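Local coordinates for uncharacterized protein (Arthrobacter sp., PDB 3BL4), which is of unknown function but belongs to a family placed in the STAS clan and forms an assembly of two subunits, at residues A40-R43 with V44-C48. Sequence-based numbering, arbitrary orientation.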
# COMPACT_ATOMS: atom_id res chain seq x y z
N ALA A 40 3.78 10.36 -8.68
CA ALA A 40 4.88 10.82 -7.83
C ALA A 40 6.10 9.92 -7.96
O ALA A 40 7.21 10.42 -8.00
CB ALA A 40 4.44 10.93 -6.37
N MSE A 41 5.89 8.60 -8.02
CA MSE A 41 7.01 7.67 -8.15
C MSE A 41 7.61 7.73 -9.56
O MSE A 41 8.82 7.58 -9.72
CB MSE A 41 6.60 6.24 -7.81
CG MSE A 41 7.76 5.24 -7.88
SE MSE A 41 9.07 5.52 -6.47
CE MSE A 41 8.18 4.65 -5.13
N LEU A 42 6.76 7.96 -10.56
CA LEU A 42 7.23 8.11 -11.94
C LEU A 42 8.21 9.26 -12.03
O LEU A 42 9.26 9.12 -12.62
CB LEU A 42 6.08 8.34 -12.93
CG LEU A 42 6.51 8.68 -14.37
CD1 LEU A 42 7.31 7.54 -14.96
CD2 LEU A 42 5.29 8.99 -15.25
N ARG A 43 7.87 10.38 -11.41
CA ARG A 43 8.72 11.57 -11.40
C ARG A 43 10.03 11.34 -10.64
O ARG A 43 11.06 11.87 -11.03
CB ARG A 43 7.97 12.77 -10.79
CG ARG A 43 6.68 13.19 -11.52
CD ARG A 43 6.87 13.49 -13.02
NE ARG A 43 7.83 14.57 -13.26
CZ ARG A 43 7.59 15.87 -13.10
NH1 ARG A 43 6.40 16.33 -12.69
NH2 ARG A 43 8.56 16.75 -13.34
N VAL A 44 9.98 10.59 -9.55
CA VAL A 44 11.19 10.20 -8.82
C VAL A 44 12.13 9.41 -9.73
O VAL A 44 13.34 9.64 -9.75
CB VAL A 44 10.87 9.32 -7.61
CG1 VAL A 44 12.13 8.62 -7.11
CG2 VAL A 44 10.19 10.14 -6.50
N ASN A 45 11.55 8.45 -10.45
CA ASN A 45 12.32 7.58 -11.34
C ASN A 45 12.88 8.35 -12.51
O ASN A 45 14.03 8.15 -12.85
CB ASN A 45 11.47 6.38 -11.84
CG ASN A 45 11.16 5.37 -10.73
OD1 ASN A 45 11.92 5.25 -9.77
ND2 ASN A 45 10.05 4.65 -10.87
N GLN A 46 12.10 9.25 -13.10
CA GLN A 46 12.59 10.07 -14.20
C GLN A 46 13.74 10.99 -13.76
O GLN A 46 14.69 11.20 -14.51
CB GLN A 46 11.45 10.90 -14.80
CG GLN A 46 10.39 10.08 -15.52
CD GLN A 46 9.24 10.94 -16.05
OE1 GLN A 46 8.92 11.98 -15.48
NE2 GLN A 46 8.64 10.51 -17.16
N LEU A 47 13.65 11.52 -12.55
CA LEU A 47 14.71 12.40 -12.02
C LEU A 47 15.98 11.60 -11.76
O LEU A 47 17.06 12.09 -12.01
CB LEU A 47 14.25 13.11 -10.74
CG LEU A 47 15.25 13.94 -9.95
CD1 LEU A 47 15.92 14.97 -10.85
CD2 LEU A 47 14.57 14.61 -8.78
N CYS A 48 15.84 10.39 -11.24
CA CYS A 48 16.99 9.58 -10.84
C CYS A 48 17.74 8.99 -12.03
O CYS A 48 18.96 8.82 -11.98
CB CYS A 48 16.54 8.43 -9.94
SG CYS A 48 16.13 8.93 -8.27
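With chi1 of Leu42 at 173°, CG points away from the backbone N and leans along the helix toward Gln46, whose own CG stands opposite its carbonyl carbon before the chain runs on extended (chi2 177°). Both residues lie on the last turns of helix 34-48, the crossover helix of a beta-alpha-beta unit between strands 22-25 and 53-58. Consecutive i to i+4 hydrogen bonds carry the backbone here; the bond from Gln46 N to Leu42 O is 2.9 Å long. Beyond the backbone, the amide of Gln46 lies against the leucine branch, NE2 sitting 3.9 Å from Leu42 CD1, a van der Waals contact on the exposed side of the helix. The other end of this amide faces Arg43: OE1 is 3.5 Å from CD of the arginine, and the guanidinium and amide planes are turned 68° apart. The arginine's hydrogen bond is made elsewhere, NH2 donating to Thr10 O.

On the buried side, Val44 packs against Leu14, Leu22 and Met55 of the sheet, while the selenium of Met41, a selenomethionine, approaches Val44 CB at 4.4 Å. Asn45 belongs to the subunit interface: OD1 accepts from Gln78 N and ND2 donates to Pro76 O, both of the second subunit, so both ends of the amide are engaged and its rotation is fixed. Replaced by an alanine here, the side chain would lose its amide, and the N-H of Gln78 and the carbonyl of Pro76 in the second subunit would probably be left without their mates, weakening the interface. Within the helix, the Asn45 side chain passes across that of Met41 at a slant, with ND2 3.8 Å from Met41 CG.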